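Local coordinates for protein tyrosinase (Aspergillus oryzae, PDB 6JU8) that probably uses a pair of copper ions and molecular oxygen to oxidise L-tyrosine and L-dopa to L-dopaquinone, a step in melanin synthesis, at residues W106-V111 against L382-Q387; Q272-D275 against S279-T282; D285-L290 against E329-N334. The protein carries 1 engineered substitution. All blocks are in the same frame, centred on the assembly; numbering follows the deposited sequence.

Interaction 1 (W106-V111 against L382-Q387); sequences WHRVYV and LTAIWQ. With CU (copper (II) ion), chain C.
Arg108 reaches from helix 103-129 to helix 371-389 and holds the side-chain amide of Gln387 end-on, with both terminal nitrogens on the same oxygen. NH1 of Arg108 lies 2.9 Å from OE1 of Gln387, in the carbonyl plane and on a lone pair; NH2 of Arg108 gives the second bond, 3.1 Å to that OE1, approaching almost straight down the C=O bond. Guanidinium and amide are nearly coplanar, 23° apart, and the oxygen lies close to the guanidinium plane, at its edge. NH2 of Arg108 also rests against the methyl CG2 of Thr383 at 3.6 Å. The arginine spans the gap because its CG is anti to the backbone N (chi1 175°) and its chain bends once, at chi3.

Further partners hold the two groups: Asp380 forms a salt bridge with NE of Arg108, the carbonyl of Val429 takes a bond from NH1, and NE2 of Gln387 is tied to the carbonyl of Lys430. The preceding residue, His107, binds one copper through NE2 at 2.0 Å, a site completed by His71, His98 and a water. Its imidazole is covered on one face by Trp106, whose CE3 sits 3.5 Å above the ring plane.

Helices 103-129 and 371-389 belong to the di-copper helical core; their local axes stay 12.2 Å apart at 128°, while Leu382 packs on helices 283-292 and 328-340 and Ile385 on helix 448-456.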
loop_
_atom_site.group_PDB
_atom_site.type_symbol
_atom_site.label_atom_id
_atom_site.label_comp_id
_atom_site.label_asym_id
_atom_site.label_seq_id
_atom_site.Cartn_x
_atom_site.Cartn_y
_atom_site.Cartn_z
ATOM N N TRP A 106 2.765 -30.171 12.848
ATOM C CA TRP A 106 1.505 -29.444 13.119
ATOM C C TRP A 106 1.151 -28.591 11.920
ATOM O O TRP A 106 0.004 -28.571 11.442
ATOM C CB TRP A 106 1.654 -28.603 14.415
ATOM C CG TRP A 106 0.319 -28.012 14.789
ATOM C CD1 TRP A 106 -0.595 -28.583 15.632
ATOM C CD2 TRP A 106 -0.248 -26.786 14.341
ATOM N NE1 TRP A 106 -1.721 -27.783 15.743
ATOM C CE2 TRP A 106 -1.519 -26.676 14.948
ATOM C CE3 TRP A 106 0.185 -25.772 13.466
ATOM C CZ2 TRP A 106 -2.362 -25.586 14.716
ATOM C CZ3 TRP A 106 -0.652 -24.691 13.247
ATOM C CH2 TRP A 106 -1.919 -24.600 13.864
ATOM N N HIS A 107 2.135 -27.837 11.393
ATOM C CA HIS A 107 1.830 -26.950 10.273
ATOM C C HIS A 107 1.563 -27.712 8.992
ATOM O O HIS A 107 0.771 -27.216 8.164
ATOM C CB HIS A 107 2.959 -25.920 10.094
ATOM C CG HIS A 107 2.951 -24.880 11.163
ATOM N ND1 HIS A 107 3.574 -25.020 12.397
ATOM C CD2 HIS A 107 2.365 -23.660 11.213
ATOM C CE1 HIS A 107 3.377 -23.922 13.129
ATOM N NE2 HIS A 107 2.632 -23.081 12.436
ATOM N N ARG A 108 2.116 -28.908 8.799
ATOM C CA ARG A 108 1.800 -29.714 7.627
ATOM C C ARG A 108 0.306 -29.987 7.601
ATOM O O ARG A 108 -0.342 -29.863 6.547
ATOM C CB ARG A 108 2.611 -31.016 7.650
ATOM C CG ARG A 108 2.220 -31.970 6.504
ATOM C CD ARG A 108 3.276 -33.055 6.279
ATOM N NE ARG A 108 4.479 -32.501 5.673
ATOM C CZ ARG A 108 5.642 -33.107 5.540
ATOM N NH1 ARG A 108 5.848 -34.358 5.942
ATOM N NH2 ARG A 108 6.655 -32.443 4.980
ATOM N N VAL A 109 -0.261 -30.374 8.756
ATOM C CA VAL A 109 -1.702 -30.650 8.805
ATOM C C VAL A 109 -2.495 -29.370 8.618
ATOM O O VAL A 109 -3.522 -29.350 7.911
ATOM C CB VAL A 109 -2.075 -31.352 10.125
ATOM C CG1 VAL A 109 -3.579 -31.663 10.151
ATOM C CG2 VAL A 109 -1.313 -32.656 10.354
ATOM N N TYR A 110 -2.061 -28.262 9.216
ATOM C CA TYR A 110 -2.791 -26.988 9.112
ATOM C C TYR A 110 -2.899 -26.541 7.668
ATOM O O TYR A 110 -3.992 -26.131 7.231
ATOM C CB TYR A 110 -2.053 -25.946 9.938
ATOM C CG TYR A 110 -2.785 -24.668 10.265
ATOM C CD1 TYR A 110 -4.156 -24.601 10.444
ATOM C CD2 TYR A 110 -2.050 -23.489 10.426
ATOM C CE1 TYR A 110 -4.796 -23.414 10.767
ATOM C CE2 TYR A 110 -2.665 -22.294 10.786
ATOM C CZ TYR A 110 -4.046 -22.258 10.933
ATOM O OH TYR A 110 -4.618 -21.054 11.285
ATOM N N VAL A 111 -1.789 -26.612 6.926
ATOM C CA VAL A 111 -1.814 -26.189 5.515
ATOM C C VAL A 111 -2.743 -27.096 4.705
ATOM O O VAL A 111 -3.472 -26.621 3.829
ATOM C CB VAL A 111 -0.396 -26.203 4.937
ATOM C CG1 VAL A 111 -0.403 -25.980 3.412
ATOM C CG2 VAL A 111 0.461 -25.126 5.598
ATOM N N LEU A 382 10.056 -27.322 2.173
ATOM C CA LEU A 382 11.421 -27.436 2.686
ATOM C C LEU A 382 11.548 -28.647 3.604
ATOM O O LEU A 382 12.543 -29.367 3.572
ATOM C CB LEU A 382 11.816 -26.172 3.442
ATOM C CG LEU A 382 12.000 -24.917 2.565
ATOM C CD1 LEU A 382 12.266 -23.714 3.450
ATOM C CD2 LEU A 382 13.112 -25.115 1.542
ATOM N N THR A 383 10.517 -28.897 4.403
ATOM C CA THR A 383 10.492 -30.100 5.243
ATOM C C THR A 383 10.542 -31.338 4.354
ATOM O O THR A 383 11.304 -32.287 4.648
ATOM C CB THR A 383 9.271 -30.118 6.158
ATOM O OG1 THR A 383 9.310 -28.955 7.002
ATOM C CG2 THR A 383 9.322 -31.330 7.081
ATOM N N ALA A 384 9.709 -31.400 3.314
ATOM C CA ALA A 384 9.687 -32.571 2.430
ATOM C C ALA A 384 11.012 -32.747 1.732
ATOM O O ALA A 384 11.509 -33.873 1.578
ATOM C CB ALA A 384 8.552 -32.383 1.410
ATOM N N ILE A 385 11.637 -31.654 1.272
ATOM C CA ILE A 385 12.987 -31.759 0.674
ATOM C C ILE A 385 13.978 -32.359 1.656
ATOM O O ILE A 385 14.736 -33.296 1.349
ATOM C CB ILE A 385 13.500 -30.381 0.208
ATOM C CG1 ILE A 385 12.635 -29.814 -0.921
ATOM C CG2 ILE A 385 14.972 -30.476 -0.199
ATOM C CD1 ILE A 385 12.869 -28.343 -1.202
ATOM N N TRP A 386 13.983 -31.795 2.877
ATOM C CA TRP A 386 14.976 -32.242 3.858
ATOM C C TRP A 386 14.712 -33.695 4.206
ATOM O O TRP A 386 15.665 -34.479 4.332
ATOM C CB TRP A 386 14.929 -31.331 5.096
ATOM C CG TRP A 386 16.026 -31.622 6.066
ATOM C CD1 TRP A 386 17.256 -31.005 6.051
ATOM C CD2 TRP A 386 16.057 -32.563 7.150
ATOM N NE1 TRP A 386 18.027 -31.495 7.068
ATOM C CE2 TRP A 386 17.319 -32.458 7.764
ATOM C CE3 TRP A 386 15.130 -33.468 7.671
ATOM C CZ2 TRP A 386 17.716 -33.223 8.869
ATOM C CZ3 TRP A 386 15.523 -34.229 8.774
ATOM C CH2 TRP A 386 16.780 -34.115 9.362
ATOM N N GLN A 387 13.441 -34.093 4.342
ATOM C CA GLN A 387 13.148 -35.506 4.618
ATOM C C GLN A 387 13.696 -36.401 3.503
ATOM O O GLN A 387 14.243 -37.465 3.769
ATOM C CB GLN A 387 11.655 -35.744 4.742
ATOM C CG GLN A 387 10.988 -35.182 5.993
ATOM C CD GLN A 387 9.507 -35.513 5.925
ATOM O OE1 GLN A 387 8.679 -34.650 5.608
ATOM N NE2 GLN A 387 9.148 -36.769 6.166
HETATM CU CU CU C . 2.506 -21.320 13.367
HETATM O O HOH W 1 3.450 -20.000 12.326
#

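Interaction 2 (Q272-D275 against S279-T282); sequences QNLD and SVPT
Leu274 and Val280 stand on two irregular backbone runs whose CA atoms come no nearer than 7.1 Å, and no hydrogen bond joins residues 272-275 to 279-282. The link is apolar and is carried by one methyl group: CD1 of Leu274 touches CG1 of Val280 at 4.2 Å and the ring carbon CD of Pro281 at 4.3 Å. The CB of Leu274 is directed at the opposing run, and with CG anti to the carbonyl carbon (chi1 -62°) its branched end is carried on to the Val280-Pro281 step. The leucine and valine side chains cross at about a right angle.

Both runs belong to the loop between helices 258-267 and 283-292, which doubles back here near the protein surface, away from the copper sites. An Asx turn shapes its first limb: OD1 of Asn273 accepts from the backbone N of Asp275 at 2.9 Å, the donor lying 41° out of the carbonyl plane.

The second limb leads into helix 283-292, where Thr282 is the N-cap and its OG1 binds the backbone N of Asp285. Pro281 packs on Met286 and Arg289 of that helix, and its carbonyl oxygen is bonded by NE1 of Trp270.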
loop_
_atom_site.group_PDB
_atom_site.type_symbol
_atom_site.label_atom_id
_atom_site.label_comp_id
_atom_site.label_asym_id
_atom_site.label_seq_id
_atom_site.Cartn_x
_atom_site.Cartn_y
_atom_site.Cartn_z
ATOM N N GLN A 272 18.738 -13.306 15.194
ATOM C CA GLN A 272 19.676 -14.061 16.025
ATOM C C GLN A 272 21.062 -13.414 16.042
ATOM O O GLN A 272 21.438 -12.710 15.107
ATOM C CB GLN A 272 19.784 -15.488 15.491
ATOM C CG GLN A 272 18.563 -16.365 15.697
ATOM C CD GLN A 272 17.588 -16.218 14.541
ATOM O OE1 GLN A 272 17.693 -15.338 13.682
ATOM N NE2 GLN A 272 16.582 -17.072 14.543
ATOM N N ASN A 273 21.785 -13.670 17.132
ATOM C CA ASN A 273 23.186 -13.276 17.274
ATOM C C ASN A 273 24.060 -14.145 16.373
ATOM O O ASN A 273 24.174 -15.344 16.647
ATOM C CB ASN A 273 23.579 -13.431 18.735
ATOM C CG ASN A 273 25.051 -13.277 19.034
ATOM O OD1 ASN A 273 25.806 -12.755 18.212
ATOM N ND2 ASN A 273 25.461 -13.724 20.221
ATOM N N LEU A 274 24.646 -13.584 15.325
ATOM C CA LEU A 274 25.488 -14.345 14.400
ATOM C C LEU A 274 26.970 -14.060 14.649
ATOM O O LEU A 274 27.866 -14.306 13.830
ATOM C CB LEU A 274 25.107 -14.090 12.950
ATOM C CG LEU A 274 23.698 -14.474 12.486
ATOM C CD1 LEU A 274 23.568 -14.398 10.956
ATOM C CD2 LEU A 274 23.274 -15.854 12.975
ATOM N N ASP A 275 27.277 -13.521 15.827
ATOM C CA ASP A 275 28.677 -13.245 16.156
ATOM C C ASP A 275 29.462 -14.546 16.032
ATOM O O ASP A 275 29.041 -15.598 16.533
ATOM C CB ASP A 275 28.758 -12.631 17.551
ATOM C CG ASP A 275 30.057 -11.975 17.934
ATOM O OD1 ASP A 275 30.818 -11.494 17.065
ATOM O OD2 ASP A 275 30.345 -11.915 19.159
ATOM N N SER A 279 30.140 -16.106 7.974
ATOM C CA SER A 279 29.586 -15.039 7.158
ATOM C C SER A 279 28.157 -14.803 7.647
ATOM O O SER A 279 27.650 -15.599 8.438
ATOM C CB SER A 279 29.559 -15.388 5.665
ATOM O OG SER A 279 28.700 -16.486 5.420
ATOM N N VAL A 280 27.561 -13.727 7.178
ATOM C CA VAL A 280 26.142 -13.489 7.415
ATOM C C VAL A 280 25.414 -13.801 6.115
ATOM O O VAL A 280 25.518 -13.016 5.168
ATOM C CB VAL A 280 25.911 -12.017 7.810
ATOM C CG1 VAL A 280 24.422 -11.740 7.872
ATOM C CG2 VAL A 280 26.623 -11.746 9.133
ATOM N N PRO A 281 24.785 -14.958 6.031
ATOM C CA PRO A 281 24.214 -15.418 4.773
ATOM C C PRO A 281 22.996 -14.611 4.353
ATOM O O PRO A 281 22.257 -14.082 5.171
ATOM C CB PRO A 281 23.777 -16.855 5.081
ATOM C CG PRO A 281 24.596 -17.231 6.279
ATOM C CD PRO A 281 24.627 -15.972 7.113
ATOM N N THR A 282 22.799 -14.561 3.040
ATOM C CA THR A 282 21.516 -14.113 2.509
ATOM C C THR A 282 20.411 -15.122 2.834
ATOM O O THR A 282 20.704 -16.252 3.283
ATOM C CB THR A 282 21.608 -13.957 0.993
ATOM O OG1 THR A 282 21.857 -15.252 0.417
ATOM C CG2 THR A 282 22.742 -13.023 0.571
#

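Interaction 3 (D285-L290 against E329-N334); sequences DMTFRL and EAIHNN. With CU (copper (II) ion), chain D.
Helices 283-292 and 328-340 meet here through a buried, mainly apolar contact without hydrogen bonds between the two segments, within the di-copper helical core of the tyrosinase family, the second helix carrying histidine ligands of one copper. Their local axes run nearly antiparallel, at 161° and 11.0 Å apart. Ile331 points across that gap: with CG1 anti to its carbonyl carbon (chi1 -66°) and the chain extended beyond, CD1 enters between Met286 and Leu290, one helical turn apart. CD1 of Ile331 lies 3.8 Å from CG of Met286 and 4.1 Å from CB of Leu290, the isoleucine crossing both side chains at a slant. The other branch, CG2 of Ile331, is near OG1 of Thr287, a hydroxyl bonded to the carbonyl of Leu283.

Leading away from residues 329-334, Arg289 forms a salt bridge through NE with Asp285, and NH1 forms another with Asp278. His332, directly after Ile331, faces the metal, and His336 and His376 complete the protein ligands of this copper. ND1 of His332 donates to the carbonyl O of Glu329 at 3.1 Å, on a lone pair and only 4° out of the imidazole plane. This bond would fix the ring's rotation and leaves NE2 of His332 to bind copper at 2.2 Å.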
loop_
_atom_site.group_PDB
_atom_site.type_symbol
_atom_site.label_atom_id
_atom_site.label_comp_id
_atom_site.label_asym_id
_atom_site.label_seq_id
_atom_site.Cartn_x
_atom_site.Cartn_y
_atom_site.Cartn_z
ATOM N N ASP A 285 21.028 -18.158 0.646
ATOM C CA ASP A 285 22.121 -19.028 1.106
ATOM C C ASP A 285 21.773 -19.746 2.396
ATOM O O ASP A 285 22.156 -20.905 2.607
ATOM C CB ASP A 285 23.409 -18.209 1.250
ATOM C CG ASP A 285 24.575 -19.151 1.545
ATOM O OD1 ASP A 285 24.760 -20.145 0.821
ATOM O OD2 ASP A 285 25.312 -18.868 2.490
ATOM N N MET A 286 21.073 -19.045 3.298
ATOM C CA MET A 286 20.698 -19.722 4.558
ATOM C C MET A 286 19.820 -20.922 4.269
ATOM O O MET A 286 19.928 -21.985 4.905
ATOM C CB MET A 286 19.981 -18.739 5.497
ATOM C CG MET A 286 19.921 -19.245 6.920
ATOM S SD MET A 286 21.509 -19.162 7.761
ATOM C CE MET A 286 21.440 -17.452 8.340
ATOM N N THR A 287 18.924 -20.785 3.297
ATOM C CA THR A 287 18.026 -21.870 2.893
ATOM C C THR A 287 18.817 -22.989 2.250
ATOM O O THR A 287 18.614 -24.199 2.511
ATOM C CB THR A 287 16.942 -21.302 1.949
ATOM O OG1 THR A 287 16.196 -20.309 2.666
ATOM C CG2 THR A 287 15.965 -22.399 1.557
ATOM N N PHE A 288 19.765 -22.660 1.375
ATOM C CA PHE A 288 20.682 -23.650 0.810
ATOM C C PHE A 288 21.408 -24.431 1.886
ATOM O O PHE A 288 21.482 -25.664 1.830
ATOM C CB PHE A 288 21.682 -22.941 -0.104
ATOM C CG PHE A 288 22.653 -23.889 -0.780
ATOM C CD1 PHE A 288 22.274 -24.720 -1.813
ATOM C CD2 PHE A 288 23.957 -23.948 -0.327
ATOM C CE1 PHE A 288 23.175 -25.600 -2.408
ATOM C CE2 PHE A 288 24.861 -24.785 -0.941
ATOM C CZ PHE A 288 24.499 -25.623 -1.992
ATOM N N ARG A 289 21.940 -23.730 2.888
ATOM C CA ARG A 289 22.653 -24.414 3.970
ATOM C C ARG A 289 21.708 -25.350 4.727
ATOM O O ARG A 289 22.101 -26.439 5.139
ATOM C CB ARG A 289 23.218 -23.342 4.912
ATOM C CG ARG A 289 24.393 -22.577 4.300
ATOM C CD ARG A 289 24.870 -21.492 5.264
ATOM N NE ARG A 289 25.912 -20.682 4.636
ATOM C CZ ARG A 289 26.940 -20.135 5.250
ATOM N NH1 ARG A 289 27.107 -20.265 6.558
ATOM N NH2 ARG A 289 27.812 -19.428 4.549
ATOM N N LEU A 290 20.455 -24.945 4.930
ATOM C CA LEU A 290 19.484 -25.785 5.633
ATOM C C LEU A 290 19.310 -27.112 4.929
ATOM O O LEU A 290 19.204 -28.167 5.560
ATOM C CB LEU A 290 18.123 -25.086 5.711
ATOM C CG LEU A 290 17.027 -25.922 6.403
ATOM C CD1 LEU A 290 17.303 -26.092 7.883
ATOM C CD2 LEU A 290 15.661 -25.286 6.165
ATOM N N GLU A 329 12.754 -23.656 11.665
ATOM C CA GLU A 329 11.819 -22.789 12.377
ATOM C C GLU A 329 12.407 -21.383 12.517
ATOM O O GLU A 329 11.676 -20.402 12.340
ATOM C CB GLU A 329 11.508 -23.367 13.754
ATOM C CG GLU A 329 10.418 -22.603 14.486
ATOM C CD GLU A 329 9.977 -23.254 15.780
ATOM O OE1 GLU A 329 10.617 -24.196 16.296
ATOM O OE2 GLU A 329 8.964 -22.761 16.315
ATOM N N ALA A 330 13.695 -21.283 12.813
ATOM C CA ALA A 330 14.370 -19.986 12.946
ATOM C C ALA A 330 14.326 -19.226 11.630
ATOM O O ALA A 330 14.100 -18.009 11.593
ATOM C CB ALA A 330 15.805 -20.224 13.430
ATOM N N ILE A 331 14.619 -19.898 10.508
ATOM C CA ILE A 331 14.530 -19.212 9.218
ATOM C C ILE A 331 13.106 -18.696 9.021
ATOM O O ILE A 331 12.850 -17.547 8.660
ATOM C CB ILE A 331 14.941 -20.107 8.037
ATOM C CG1 ILE A 331 16.434 -20.475 8.113
ATOM C CG2 ILE A 331 14.614 -19.440 6.712
ATOM C CD1 ILE A 331 16.891 -21.459 7.051
ATOM N N HIS A 332 12.135 -19.584 9.233
ATOM C CA HIS A 332 10.718 -19.260 9.110
ATOM C C HIS A 332 10.325 -18.065 9.966
ATOM O O HIS A 332 9.503 -17.250 9.522
ATOM C CB HIS A 332 9.917 -20.505 9.497
ATOM C CG HIS A 332 8.661 -20.290 10.278
ATOM N ND1 HIS A 332 8.636 -20.110 11.651
ATOM C CD2 HIS A 332 7.365 -20.293 9.883
ATOM C CE1 HIS A 332 7.378 -19.997 12.050
ATOM N NE2 HIS A 332 6.564 -20.099 10.990
ATOM N N ASN A 333 10.869 -17.932 11.172
ATOM C CA ASN A 333 10.545 -16.819 12.079
ATOM C C ASN A 333 11.037 -15.515 11.490
ATOM O O ASN A 333 10.333 -14.496 11.546
ATOM C CB ASN A 333 11.250 -17.060 13.419
ATOM C CG ASN A 333 10.660 -18.162 14.278
ATOM O OD1 ASN A 333 9.636 -18.735 13.953
ATOM N ND2 ASN A 333 11.375 -18.468 15.361
ATOM N N ASN A 334 12.248 -15.518 10.953
ATOM C CA ASN A 334 12.780 -14.317 10.310
ATOM C C ASN A 334 11.905 -13.937 9.126
ATOM O O ASN A 334 11.581 -12.753 8.935
ATOM C CB ASN A 334 14.227 -14.568 9.889
ATOM C CG ASN A 334 15.173 -14.404 11.054
ATOM O OD1 ASN A 334 15.523 -13.280 11.426
ATOM N ND2 ASN A 334 15.627 -15.514 11.617
HETATM CU CU CU D . 4.574 -19.390 10.448
HETATM O O HOH W 1 3.450 -20.000 12.326
#

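All three contacts fall within the common central domain of tyrosinase. The sequence between 106-111 and 382-387 contains the other two contacts: the short loop contact of interaction 2 comes first, and interaction 3 follows in series. Helix 283-292 grows directly out of the loop of interaction 2, whose centre is about 11 Å from that of interaction 3; the two touch where Gln272 OE1 probably accepts from Asn334 ND2. Interactions 1 and 3, with centres about 14 Å apart, meet through Leu382 and Thr287. Each supplies a histidine to a different copper, and one water bound to both ions joins the two sites; interaction 2 lies farther out.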